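Local structure of oxidized polyvinyl alcohol hydrolase (Pseudomonas sp. VM15C, 3WWC) at residues E35-D40 with A49-P54; G60-W65 with G94-A99; R169-G174 with S191-G196; G245-M250 with H324-D329. The protein hydrolyses beta-diketones such as 4,6-nonanedione and cleaves oxidized polyvinyl alcohol in the second step of polyvinyl alcohol degradation. The protein carries 1 engineered substitution. One frame throughout, in Å; residues are numbered along the deposited sequence.

Following the chain from the N terminus, the four contacts come in series; none encloses or crosses another. Contact 1 closes the tight loop of the first hairpin, strands 36-43 and 46-53. Contact 2 closes a longer loop and pairs strands 62-68 and 96-100; it meets contact 1 because strand 96-100 also bonds to strand 46-53. Contact 3 spans helix 178-189 and joins strand 170-176 to the start of strand 196-200, while strand 170-176 bonds to strand 62-68 of contact 2. Contact 4 closes the longest loop, bringing 324-329 back to strand 247-253; its Lys326 also bonds to Ser191 and Trp194 of contact 3. All four reach one mixed sheet.

Contact 1. Residues E35-D40 with A49-P54; sequences EGLNVD and AFIVYP
Asn38 lies flat over one face of the Phe50 ring. The amide plane and the ring plane are only 6° apart, so the two groups are stacked. Asn38 CB sits 3.7 Å from the centroid of the Phe50 ring, close to the ring normal, in a CH-pi contact. Asn38 CG follows over the rim, 3.6 Å from Phe50 CE2. The Phe50 ring takes this place because its CG stands between the backbone N and the carbonyl carbon (chi1 57°), which swings the ring toward the neighbouring strand. Asn38 OD1 accepts from the backbone N of Lys34. An alanine in place of Phe50 would take away the surface under the Asn38 amide and would probably leave that amide less firmly held flat.

The residues on the other face are Leu37 and Ile51. Leu37 CD1 meets Ile51 CG1 at 3.7 Å, the two chains crossing at a slant. Just before strand 36-43 and just after strand 46-53, Glu35 CG rests on Pro54 CD at 3.8 Å, the two side chains at about a right angle.

The backbones form an antiparallel ladder. Gly36 and Val52 make a hydrogen-bonded pair, with Gly36 N 2.9 Å from Val52 O. Asn38 and Phe50 make the next, with Asn38 N 2.7 Å from Phe50 O. Gly36 has backbone angles at which a CB would press on the carbonyl O of the residue before. Helix 148-160 packs on Phe50 and Val52, and helix 75-80 on Ile51. The contact thus combines polar backbone bonding with CH-pi stacking on the Phe50 face and a small apolar contact on the Leu37 face.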
loop_
_atom_site.group_PDB
_atom_site.type_symbol
_atom_site.label_atom_id
_atom_site.label_comp_id
_atom_site.label_asym_id
_atom_site.label_seq_id
_atom_site.Cartn_x
_atom_site.Cartn_y
_atom_site.Cartn_z
ATOM N N GLU A 35 -6.526 -22.887 -1.246
ATOM C CA GLU A 35 -5.366 -22.489 -0.485
ATOM C C GLU A 35 -4.273 -22.466 -1.525
ATOM O O GLU A 35 -4.269 -23.268 -2.467
ATOM C CB GLU A 35 -5.035 -23.535 0.574
ATOM C CG GLU A 35 -3.704 -23.326 1.223
ATOM C CD GLU A 35 -3.465 -24.268 2.407
ATOM O OE1 GLU A 35 -4.303 -25.156 2.652
ATOM O OE2 GLU A 35 -2.426 -24.115 3.084
ATOM N N GLY A 36 -3.332 -21.552 -1.380
ATOM C CA GLY A 36 -2.237 -21.463 -2.318
ATOM C C GLY A 36 -2.533 -20.577 -3.518
ATOM O O GLY A 36 -3.285 -19.606 -3.403
ATOM N N LEU A 37 -1.984 -20.927 -4.671
ATOM C CA LEU A 37 -2.154 -20.121 -5.865
ATOM C C LEU A 37 -3.507 -20.255 -6.541
ATOM O O LEU A 37 -3.959 -21.404 -6.781
ATOM C CB LEU A 37 -1.070 -20.473 -6.880
ATOM C CG LEU A 37 -1.120 -19.662 -8.171
ATOM C CD1 LEU A 37 -0.809 -18.186 -7.936
ATOM C CD2 LEU A 37 -0.031 -20.237 -9.104
ATOM N N ASN A 38 -4.182 -19.116 -6.790
ATOM C CA ASN A 38 -5.487 -19.075 -7.491
ATOM C C ASN A 38 -5.232 -18.338 -8.777
ATOM O O ASN A 38 -4.637 -17.261 -8.755
ATOM C CB ASN A 38 -6.477 -18.264 -6.640
ATOM C CG ASN A 38 -6.899 -19.024 -5.396
ATOM O OD1 ASN A 38 -7.955 -19.651 -5.403
ATOM N ND2 ASN A 38 -6.071 -19.020 -4.353
ATOM N N VAL A 39 -5.663 -18.882 -9.908
ATOM C CA VAL A 39 -5.415 -18.248 -11.193
ATOM C C VAL A 39 -6.703 -18.036 -11.964
ATOM O O VAL A 39 -7.764 -18.527 -11.534
ATOM C CB VAL A 39 -4.441 -19.091 -12.095
ATOM C CG1 VAL A 39 -3.111 -19.299 -11.368
ATOM C CG2 VAL A 39 -5.068 -20.445 -12.413
ATOM N N ASP A 40 -6.630 -17.322 -13.079
ATOM C CA ASP A 40 -7.791 -17.024 -13.934
ATOM C C ASP A 40 -9.007 -16.437 -13.229
ATOM O O ASP A 40 -10.186 -16.713 -13.580
ATOM C CB ASP A 40 -8.177 -18.291 -14.717
ATOM C CG ASP A 40 -7.070 -18.720 -15.639
ATOM O OD1 ASP A 40 -6.379 -17.822 -16.166
ATOM O OD2 ASP A 40 -6.910 -19.936 -15.844
ATOM N N ALA A 49 -4.439 -13.364 -10.637
ATOM C CA ALA A 49 -4.037 -14.429 -9.761
ATOM C C ALA A 49 -3.712 -13.871 -8.398
ATOM O O ALA A 49 -3.381 -12.678 -8.254
ATOM C CB ALA A 49 -2.786 -15.168 -10.307
ATOM N N PHE A 50 -3.773 -14.744 -7.409
ATOM C CA PHE A 50 -3.451 -14.356 -6.041
ATOM C C PHE A 50 -3.193 -15.601 -5.233
ATOM O O PHE A 50 -3.586 -16.713 -5.636
ATOM C CB PHE A 50 -4.587 -13.530 -5.411
ATOM C CG PHE A 50 -5.951 -14.214 -5.390
ATOM C CD1 PHE A 50 -6.815 -14.074 -6.478
ATOM C CD2 PHE A 50 -6.345 -14.998 -4.295
ATOM C CE1 PHE A 50 -8.091 -14.709 -6.477
ATOM C CE2 PHE A 50 -7.598 -15.637 -4.285
ATOM C CZ PHE A 50 -8.474 -15.489 -5.367
ATOM N N ILE A 51 -2.508 -15.447 -4.106
ATOM C CA ILE A 51 -2.118 -16.594 -3.289
ATOM C C ILE A 51 -2.722 -16.442 -1.909
ATOM O O ILE A 51 -2.642 -15.371 -1.279
ATOM C CB ILE A 51 -0.583 -16.671 -3.195
ATOM C CG1 ILE A 51 0.010 -16.823 -4.606
ATOM C CG2 ILE A 51 -0.131 -17.875 -2.348
ATOM C CD1 ILE A 51 1.573 -16.715 -4.668
ATOM N N VAL A 52 -3.245 -17.541 -1.382
ATOM C CA VAL A 52 -3.876 -17.513 -0.078
ATOM C C VAL A 52 -3.149 -18.388 0.919
ATOM O O VAL A 52 -2.885 -19.581 0.658
ATOM C CB VAL A 52 -5.352 -18.034 -0.145
ATOM C CG1 VAL A 52 -5.980 -18.090 1.299
ATOM C CG2 VAL A 52 -6.196 -17.183 -1.074
ATOM N N TYR A 53 -2.805 -17.810 2.073
ATOM C CA TYR A 53 -2.230 -18.603 3.177
ATOM C C TYR A 53 -3.248 -18.416 4.331
ATOM O O TYR A 53 -3.282 -17.364 5.003
ATOM C CB TYR A 53 -0.841 -18.062 3.603
ATOM C CG TYR A 53 0.337 -18.316 2.661
ATOM C CD1 TYR A 53 0.565 -17.512 1.532
ATOM C CD2 TYR A 53 1.246 -19.351 2.914
ATOM C CE1 TYR A 53 1.667 -17.764 0.700
ATOM C CE2 TYR A 53 2.337 -19.591 2.090
ATOM C CZ TYR A 53 2.535 -18.794 0.986
ATOM O OH TYR A 53 3.650 -19.031 0.164
ATOM N N PRO A 54 -4.078 -19.440 4.624
ATOM C CA PRO A 54 -5.065 -19.302 5.705
ATOM C C PRO A 54 -4.426 -19.164 7.078
ATOM O O PRO A 54 -3.375 -19.738 7.375
ATOM C CB PRO A 54 -5.924 -20.563 5.598
ATOM C CG PRO A 54 -5.640 -21.093 4.215
ATOM C CD PRO A 54 -4.215 -20.721 3.904
#

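Contact 2. Residues G60-W65 with G94-A99; sequences GPAPVW and GYTVIA
Thr96 N gives a hydrogen bond of 2.9 Å to Pro63 O, at an N-H...O angle of 160°. Two more bonds continue the ladder. Trp65 N reaches Thr96 O, and Ile98 N reaches Trp65 O at 2.9 Å. Val64 pairs with Thr96 and Trp65 with Val97, both in parallel register. Three CA-H...O contacts lie between these bonds; in one, Val97 CA is 3.2 Å from Trp65 O.

The main side-chain contact is at the strand starts. The Pro63 ring crosses Tyr95 at about a right angle, and Pro63 CG comes over one face of the aromatic ring, 3.8 Å from its centroid. This is a CH-pi contact, displaced toward the rim, with Pro63 CG 3.5 Å from Tyr95 CD2. Tyr95 CG is anti to its carbonyl carbon (chi1 -68°), which sets the ring beside the proline. The hydroxyl end of Tyr95 bonds to Asp319 of helix 310-322. A leucine at Tyr95 would lack both ring face and hydroxyl, and would probably leave Asp319 without this partner and Pro63 less well covered.

Further along, Trp65 and Val97 lie side by side and point the same way. Val97 CG2 meets the edge of the indole, 4.1 Å from Trp65 CD1. On the opposite face of the sheet from Trp65 and Val97, Val64 CG1 touches Ile98 CD1 at 4.0 Å. Trp65 and Tyr95 pack on helix 310-322, and Ile98 on helix 148-160. Such adjacent parallel strands, joined through helix 75-80, form a beta-alpha-beta unit in the central sheet of an alpha/beta hydrolase fold.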
loop_
_atom_site.group_PDB
_atom_site.type_symbol
_atom_site.label_atom_id
_atom_site.label_comp_id
_atom_site.label_asym_id
_atom_site.label_seq_id
_atom_site.Cartn_x
_atom_site.Cartn_y
_atom_site.Cartn_z
ATOM N N GLY A 60 -12.688 -18.927 14.412
ATOM C CA GLY A 60 -13.595 -17.842 14.081
ATOM C C GLY A 60 -12.991 -16.926 13.010
ATOM O O GLY A 60 -11.929 -17.232 12.481
ATOM N N PRO A 61 -13.644 -15.811 12.678
ATOM C CA PRO A 61 -13.130 -14.899 11.653
ATOM C C PRO A 61 -11.700 -14.386 11.910
ATOM O O PRO A 61 -11.342 -13.922 12.975
ATOM C CB PRO A 61 -14.165 -13.775 11.623
ATOM C CG PRO A 61 -15.446 -14.468 12.117
ATOM C CD PRO A 61 -14.875 -15.270 13.271
ATOM N N ALA A 62 -10.878 -14.479 10.884
ATOM C CA ALA A 62 -9.499 -14.048 11.041
ATOM C C ALA A 62 -9.249 -12.715 10.403
ATOM O O ALA A 62 -9.879 -12.382 9.415
ATOM C CB ALA A 62 -8.624 -15.045 10.351
ATOM N N PRO A 63 -8.321 -11.931 10.965
ATOM C CA PRO A 63 -7.967 -10.637 10.370
ATOM C C PRO A 63 -7.202 -11.033 9.068
ATOM O O PRO A 63 -6.642 -12.145 8.951
ATOM C CB PRO A 63 -7.066 -9.993 11.430
ATOM C CG PRO A 63 -6.377 -11.236 12.126
ATOM C CD PRO A 63 -7.562 -12.217 12.212
ATOM N N VAL A 64 -7.221 -10.110 8.126
ATOM C CA VAL A 64 -6.663 -10.289 6.781
ATOM C C VAL A 64 -5.536 -9.363 6.517
ATOM O O VAL A 64 -5.575 -8.179 6.892
ATOM C CB VAL A 64 -7.784 -10.059 5.741
ATOM C CG1 VAL A 64 -7.224 -9.906 4.312
ATOM C CG2 VAL A 64 -8.759 -11.283 5.778
ATOM N N TRP A 65 -4.514 -9.915 5.851
ATOM C CA TRP A 65 -3.351 -9.140 5.419
ATOM C C TRP A 65 -3.210 -9.350 3.912
ATOM O O TRP A 65 -3.083 -10.504 3.452
ATOM C CB TRP A 65 -2.117 -9.649 6.168
ATOM C CG TRP A 65 -0.769 -9.091 5.691
ATOM C CD1 TRP A 65 0.377 -9.815 5.505
ATOM C CD2 TRP A 65 -0.395 -7.701 5.480
ATOM N NE1 TRP A 65 1.430 -8.980 5.202
ATOM C CE2 TRP A 65 0.983 -7.680 5.182
ATOM C CE3 TRP A 65 -1.102 -6.480 5.519
ATOM C CZ2 TRP A 65 1.686 -6.489 4.923
ATOM C CZ3 TRP A 65 -0.410 -5.294 5.266
ATOM C CH2 TRP A 65 0.966 -5.304 4.972
ATOM N N GLY A 94 -1.573 -15.719 12.788
ATOM C CA GLY A 94 -3.030 -15.628 12.894
ATOM C C GLY A 94 -3.744 -14.712 11.914
ATOM O O GLY A 94 -4.829 -14.237 12.200
ATOM N N TYR A 95 -3.147 -14.473 10.748
ATOM C CA TYR A 95 -3.777 -13.655 9.738
ATOM C C TYR A 95 -3.960 -14.479 8.493
ATOM O O TYR A 95 -3.102 -15.298 8.189
ATOM C CB TYR A 95 -2.900 -12.429 9.318
ATOM C CG TYR A 95 -2.745 -11.412 10.421
ATOM C CD1 TYR A 95 -1.907 -11.673 11.506
ATOM C CD2 TYR A 95 -3.486 -10.259 10.418
ATOM C CE1 TYR A 95 -1.837 -10.788 12.594
ATOM C CE2 TYR A 95 -3.418 -9.357 11.488
ATOM C CZ TYR A 95 -2.595 -9.643 12.566
ATOM O OH TYR A 95 -2.601 -8.753 13.599
ATOM N N THR A 96 -5.078 -14.284 7.820
ATOM C CA THR A 96 -5.247 -14.947 6.530
ATOM C C THR A 96 -4.612 -13.974 5.514
ATOM O O THR A 96 -5.007 -12.807 5.372
ATOM C CB THR A 96 -6.694 -15.247 6.240
ATOM O OG1 THR A 96 -7.057 -16.371 7.062
ATOM C CG2 THR A 96 -6.873 -15.675 4.802
ATOM N N VAL A 97 -3.558 -14.460 4.879
ATOM C CA VAL A 97 -2.763 -13.667 3.929
ATOM C C VAL A 97 -3.292 -13.921 2.522
ATOM O O VAL A 97 -3.415 -15.066 2.090
ATOM C CB VAL A 97 -1.285 -14.064 4.046
ATOM C CG1 VAL A 97 -0.448 -13.247 3.045
ATOM C CG2 VAL A 97 -0.782 -13.778 5.466
ATOM N N ILE A 98 -3.659 -12.844 1.818
ATOM C CA ILE A 98 -4.249 -12.945 0.470
ATOM C C ILE A 98 -3.415 -11.972 -0.347
ATOM O O ILE A 98 -3.587 -10.745 -0.251
ATOM C CB ILE A 98 -5.717 -12.532 0.510
ATOM C CG1 ILE A 98 -6.489 -13.342 1.576
ATOM C CG2 ILE A 98 -6.313 -12.772 -0.881
ATOM C CD1 ILE A 98 -7.929 -12.824 1.728
ATOM N N ALA A 99 -2.500 -12.523 -1.170
ATOM C CA ALA A 99 -1.483 -11.733 -1.873
ATOM C C ALA A 99 -1.727 -11.692 -3.342
ATOM O O ALA A 99 -1.631 -12.722 -4.023
ATOM C CB ALA A 99 -0.114 -12.402 -1.607
#

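Contact 3. Residues R169-G174 with S191-G196; sequences RRLFLG and SNFWAG
This contact belongs to a beta-alpha-beta crossover, where the N-terminal ends of two parallel strands meet: strand 170-176 runs on into helix 178-189, and the loop after that helix returns to start strand 196-200. Two bonds begin the pairing. Ala195 N donates to Leu171 O at 2.7 Å. Leu173 N reaches Gly196 O by a weak bond of 3.4 Å. Phe172 and Gly196 make the one parallel bridge. A water joins the two parts, accepting from Leu171 N and donating to Phe193 O.

The loop aromatics meet the strand's leucines. Leu173 CD2 stands over one face of the Trp194 indole, 4.0 Å from the centroid of its five-membered ring. Leu173 CG lies between the backbone N and the carbonyl carbon (chi1 86°), which carries the branch to the indole. Phe193 CD2 covers the opposite indole face. Leu171 CD1 lies over a face of the Phe193 ring, with Phe193 CZ 3.6 Å away.

On the other side of the strand, Ala195 CB packs on Phe172 CE1 at 3.5 Å. A CB on Gly196 would come tight against the Phe172 ring, and the backbone angles of Gly196 would also push it against the preceding carbonyl O.

Helix 148-160 packs on Phe193 and Trp194, and helix 178-189 on Leu173 and Trp194. This is the usual build of a parallel alpha/beta sheet, with an apolar layer between strand and helices.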
loop_
_atom_site.group_PDB
_atom_site.type_symbol
_atom_site.label_atom_id
_atom_site.label_comp_id
_atom_site.label_asym_id
_atom_site.label_seq_id
_atom_site.Cartn_x
_atom_site.Cartn_y
_atom_site.Cartn_z
ATOM N N ARG A 169 -14.057 -6.432 9.829
ATOM C CA ARG A 169 -13.598 -5.204 10.489
ATOM C C ARG A 169 -12.067 -5.161 10.552
ATOM O O ARG A 169 -11.501 -4.202 11.106
ATOM C CB ARG A 169 -14.099 -5.098 11.939
ATOM C CG ARG A 169 -15.644 -4.990 12.013
ATOM C CD ARG A 169 -16.055 -4.747 13.493
ATOM N NE ARG A 169 -15.614 -3.425 13.952
ATOM C CZ ARG A 169 -15.383 -3.075 15.231
ATOM N NH1 ARG A 169 -15.536 -3.951 16.228
ATOM N NH2 ARG A 169 -15.033 -1.822 15.525
ATOM N N ARG A 170 -11.390 -6.168 9.981
ATOM C CA ARG A 170 -9.927 -6.205 10.085
ATOM C C ARG A 170 -9.351 -6.643 8.752
ATOM O O ARG A 170 -8.547 -7.581 8.678
ATOM C CB ARG A 170 -9.495 -7.140 11.216
ATOM C CG ARG A 170 -9.789 -6.532 12.608
ATOM C CD ARG A 170 -9.159 -7.383 13.692
ATOM N NE ARG A 170 -9.314 -6.819 15.028
ATOM C CZ ARG A 170 -10.396 -6.939 15.775
ATOM N NH1 ARG A 170 -11.482 -7.599 15.334
ATOM N NH2 ARG A 170 -10.376 -6.427 17.025
ATOM N N LEU A 171 -9.750 -5.951 7.702
ATOM C CA LEU A 171 -9.207 -6.225 6.358
ATOM C C LEU A 171 -8.115 -5.165 6.105
ATOM O O LEU A 171 -8.432 -3.976 5.934
ATOM C CB LEU A 171 -10.291 -6.106 5.271
ATOM C CG LEU A 171 -11.520 -7.009 5.551
ATOM C CD1 LEU A 171 -12.546 -6.729 4.461
ATOM C CD2 LEU A 171 -11.154 -8.495 5.625
ATOM N N PHE A 172 -6.848 -5.609 6.053
ATOM C CA PHE A 172 -5.710 -4.690 5.902
ATOM C C PHE A 172 -4.874 -4.983 4.680
ATOM O O PHE A 172 -4.662 -6.155 4.349
ATOM C CB PHE A 172 -4.789 -4.850 7.119
ATOM C CG PHE A 172 -5.484 -4.514 8.439
ATOM C CD1 PHE A 172 -5.886 -3.226 8.693
ATOM C CD2 PHE A 172 -5.735 -5.490 9.365
ATOM C CE1 PHE A 172 -6.550 -2.916 9.897
ATOM C CE2 PHE A 172 -6.410 -5.201 10.586
ATOM C CZ PHE A 172 -6.807 -3.924 10.843
ATOM N N LEU A 173 -4.420 -3.938 3.989
ATOM C CA LEU A 173 -3.501 -4.194 2.877
ATOM C C LEU A 173 -2.252 -3.327 3.054
ATOM O O LEU A 173 -2.249 -2.355 3.816
ATOM C CB LEU A 173 -4.143 -3.948 1.504
ATOM C CG LEU A 173 -4.152 -2.548 0.910
ATOM C CD1 LEU A 173 -4.725 -2.675 -0.484
ATOM C CD2 LEU A 173 -5.003 -1.550 1.704
ATOM N N GLY A 174 -1.166 -3.676 2.384
ATOM C CA GLY A 174 0.029 -2.873 2.544
ATOM C C GLY A 174 1.070 -3.369 1.580
ATOM O O GLY A 174 0.882 -4.392 0.906
ATOM N N SER A 191 -11.991 3.421 1.201
ATOM C CA SER A 191 -11.966 3.614 2.635
ATOM C C SER A 191 -13.192 3.119 3.362
ATOM O O SER A 191 -13.217 3.182 4.586
ATOM C CB SER A 191 -11.720 5.085 2.994
ATOM O OG SER A 191 -12.825 5.893 2.603
ATOM N N ASN A 192 -14.199 2.628 2.634
ATOM C CA ASN A 192 -15.339 2.048 3.329
ATOM C C ASN A 192 -15.270 0.536 3.260
ATOM O O ASN A 192 -16.189 -0.161 3.692
ATOM C CB ASN A 192 -16.650 2.572 2.735
ATOM C CG ASN A 192 -16.790 4.085 2.957
ATOM O OD1 ASN A 192 -16.713 4.549 4.093
ATOM N ND2 ASN A 192 -16.954 4.841 1.880
ATOM N N PHE A 193 -14.137 0.018 2.796
ATOM C CA PHE A 193 -13.955 -1.442 2.714
ATOM C C PHE A 193 -12.799 -1.856 3.645
ATOM O O PHE A 193 -13.005 -2.528 4.638
ATOM C CB PHE A 193 -13.648 -1.895 1.259
ATOM C CG PHE A 193 -13.443 -3.382 1.133
ATOM C CD1 PHE A 193 -14.526 -4.239 1.228
ATOM C CD2 PHE A 193 -12.158 -3.919 0.935
ATOM C CE1 PHE A 193 -14.367 -5.642 1.123
ATOM C CE2 PHE A 193 -11.976 -5.293 0.834
ATOM C CZ PHE A 193 -13.082 -6.158 0.923
ATOM N N TRP A 194 -11.574 -1.411 3.325
ATOM C CA TRP A 194 -10.417 -1.741 4.147
ATOM C C TRP A 194 -10.527 -1.130 5.517
ATOM O O TRP A 194 -11.096 -0.044 5.667
ATOM C CB TRP A 194 -9.150 -1.135 3.507
ATOM C CG TRP A 194 -8.980 -1.625 2.087
ATOM C CD1 TRP A 194 -9.187 -0.930 0.943
ATOM C CD2 TRP A 194 -8.627 -2.969 1.687
ATOM N NE1 TRP A 194 -8.998 -1.758 -0.186
ATOM C CE2 TRP A 194 -8.667 -3.011 0.263
ATOM C CE3 TRP A 194 -8.282 -4.130 2.411
ATOM C CZ2 TRP A 194 -8.372 -4.190 -0.463
ATOM C CZ3 TRP A 194 -7.992 -5.304 1.703
ATOM C CH2 TRP A 194 -8.038 -5.320 0.271
ATOM N N ALA A 195 -9.981 -1.815 6.515
ATOM C CA ALA A 195 -9.918 -1.250 7.863
ATOM C C ALA A 195 -8.692 -0.391 8.005
ATOM O O ALA A 195 -8.594 0.394 8.952
ATOM C CB ALA A 195 -9.876 -2.388 8.926
ATOM N N GLY A 196 -7.723 -0.554 7.124
ATOM C CA GLY A 196 -6.498 0.246 7.276
ATOM C C GLY A 196 -5.417 -0.341 6.363
ATOM O O GLY A 196 -5.649 -1.258 5.586
HETATM O O HOH W 1 -12.128 -3.996 7.176
#

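Contact 4. Residues G245-M250 with H324-D329; sequences GPLIVM and HPKGSD
The segments run in nearly opposite directions, 170° apart end to end, and 324-329 includes a type II beta turn from Pro325 to Ser328. Across the contact, Lys326 NZ donates to Pro246 O at 2.7 Å. The lysine chain runs beside this carbonyl, with Lys326 CG 3.5 Å from Pro246 O. It runs extended as far as CE and bends at the last torsion (chi4 64°), which turns the ammonium back to the oxygen. The same NZ also bonds to Ser191 O and Trp194 O, so three carbonyls grip the charge. Leu247 CD2 lies alongside, 4.0 Å from Lys326 NZ.

Pro246 CB packs on the turn itself, 3.7 Å from Gly327 N. Further in, Ile248 meets His324 at an oblique angle. Ile248 CD1 and CG2 both touch His324 CB, the former at 3.9 Å. Ser328 N donates to Pro325 O and closes the turn, and Ser328 OG donates to the same oxygen.

Ile248 also packs on Leu321 of helix 310-322. The contact lies away from the active site. It joins the start of a central parallel strand to the loop leaving a covering helix, an arrangement belonging to the alpha/beta hydrolase fold.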
loop_
_atom_site.group_PDB
_atom_site.type_symbol
_atom_site.label_atom_id
_atom_site.label_comp_id
_atom_site.label_asym_id
_atom_site.label_seq_id
_atom_site.Cartn_x
_atom_site.Cartn_y
_atom_site.Cartn_z
ATOM N N GLY A 245 -13.639 7.031 5.063
ATOM C CA GLY A 245 -14.176 6.080 6.019
ATOM C C GLY A 245 -13.171 5.817 7.149
ATOM O O GLY A 245 -11.982 6.198 7.061
ATOM N N PRO A 246 -13.579 5.117 8.198
ATOM C CA PRO A 246 -12.728 4.835 9.351
ATOM C C PRO A 246 -11.569 3.904 9.036
ATOM O O PRO A 246 -11.787 2.788 8.535
ATOM C CB PRO A 246 -13.685 4.206 10.345
ATOM C CG PRO A 246 -14.990 4.575 9.883
ATOM C CD PRO A 246 -14.951 4.632 8.419
ATOM N N LEU A 247 -10.348 4.335 9.362
ATOM C CA LEU A 247 -9.147 3.577 9.067
ATOM C C LEU A 247 -8.090 3.748 10.124
ATOM O O LEU A 247 -8.134 4.682 10.922
ATOM C CB LEU A 247 -8.467 4.133 7.786
ATOM C CG LEU A 247 -9.260 4.103 6.477
ATOM C CD1 LEU A 247 -8.502 4.968 5.428
ATOM C CD2 LEU A 247 -9.440 2.667 5.964
ATOM N N ILE A 248 -7.125 2.831 10.093
ATOM C CA ILE A 248 -5.871 3.041 10.776
ATOM C C ILE A 248 -4.811 2.892 9.667
ATOM O O ILE A 248 -4.819 1.921 8.907
ATOM C CB ILE A 248 -5.600 2.117 11.964
ATOM C CG1 ILE A 248 -4.161 2.356 12.437
ATOM C CG2 ILE A 248 -5.863 0.627 11.619
ATOM C CD1 ILE A 248 -3.885 1.767 13.843
ATOM N N VAL A 249 -3.954 3.895 9.520
ATOM C CA VAL A 249 -2.930 3.863 8.479
ATOM C C VAL A 249 -1.585 4.044 9.114
ATOM O O VAL A 249 -1.370 4.983 9.909
ATOM C CB VAL A 249 -3.156 4.983 7.449
ATOM C CG1 VAL A 249 -2.095 4.917 6.338
ATOM C CG2 VAL A 249 -4.582 4.862 6.849
ATOM N N MET A 250 -0.663 3.161 8.771
ATOM C CA MET A 250 0.716 3.231 9.288
ATOM C C MET A 250 1.641 3.454 8.089
ATOM O O MET A 250 1.827 2.552 7.272
ATOM C CB MET A 250 1.086 1.927 9.988
ATOM C CG MET A 250 2.487 2.049 10.617
ATOM S SD MET A 250 2.986 0.481 11.464
ATOM C CE MET A 250 1.971 0.587 12.912
ATOM N N HIS A 324 -7.089 -1.740 16.045
ATOM C CA HIS A 324 -8.038 -0.682 15.721
ATOM C C HIS A 324 -8.975 -1.209 14.651
ATOM O O HIS A 324 -8.878 -0.827 13.482
ATOM C CB HIS A 324 -7.283 0.538 15.214
ATOM C CG HIS A 324 -8.104 1.785 15.250
ATOM N ND1 HIS A 324 -8.446 2.382 16.445
ATOM C CD2 HIS A 324 -8.721 2.490 14.273
ATOM C CE1 HIS A 324 -9.249 3.403 16.198
ATOM N NE2 HIS A 324 -9.432 3.498 14.897
ATOM N N PRO A 325 -9.920 -2.090 15.029
ATOM C CA PRO A 325 -10.854 -2.638 14.053
ATOM C C PRO A 325 -11.728 -1.505 13.483
ATOM O O PRO A 325 -11.992 -0.494 14.149
ATOM C CB PRO A 325 -11.626 -3.708 14.842
ATOM C CG PRO A 325 -11.572 -3.182 16.276
ATOM C CD PRO A 325 -10.155 -2.610 16.391
ATOM N N LYS A 326 -12.188 -1.679 12.253
ATOM C CA LYS A 326 -12.913 -0.654 11.554
ATOM C C LYS A 326 -14.091 -0.094 12.339
ATOM O O LYS A 326 -14.941 -0.849 12.806
ATOM C CB LYS A 326 -13.394 -1.191 10.213
ATOM C CG LYS A 326 -13.780 -0.040 9.279
ATOM C CD LYS A 326 -14.118 -0.537 7.927
ATOM C CE LYS A 326 -14.380 0.576 6.947
ATOM N NZ LYS A 326 -13.177 1.468 6.662
ATOM N N GLY A 327 -14.069 1.214 12.523
ATOM C CA GLY A 327 -15.165 1.898 13.241
ATOM C C GLY A 327 -14.845 2.163 14.685
ATOM O O GLY A 327 -15.675 2.746 15.393
ATOM N N SER A 328 -13.668 1.735 15.139
ATOM C CA SER A 328 -13.185 1.985 16.494
ATOM C C SER A 328 -12.983 3.469 16.663
ATOM O O SER A 328 -12.753 4.160 15.692
ATOM C CB SER A 328 -11.826 1.297 16.691
ATOM O OG SER A 328 -12.068 -0.036 16.930
ATOM N N ASP A 329 -13.045 3.947 17.912
ATOM C CA ASP A 329 -12.851 5.375 18.178
ATOM C C ASP A 329 -11.367 5.707 18.172
ATOM O O ASP A 329 -10.626 5.087 18.905
ATOM C CB ASP A 329 -13.363 5.671 19.578
ATOM C CG ASP A 329 -13.363 7.145 19.909
ATOM O OD1 ASP A 329 -12.690 7.955 19.246
ATOM O OD2 ASP A 329 -14.089 7.481 20.867
#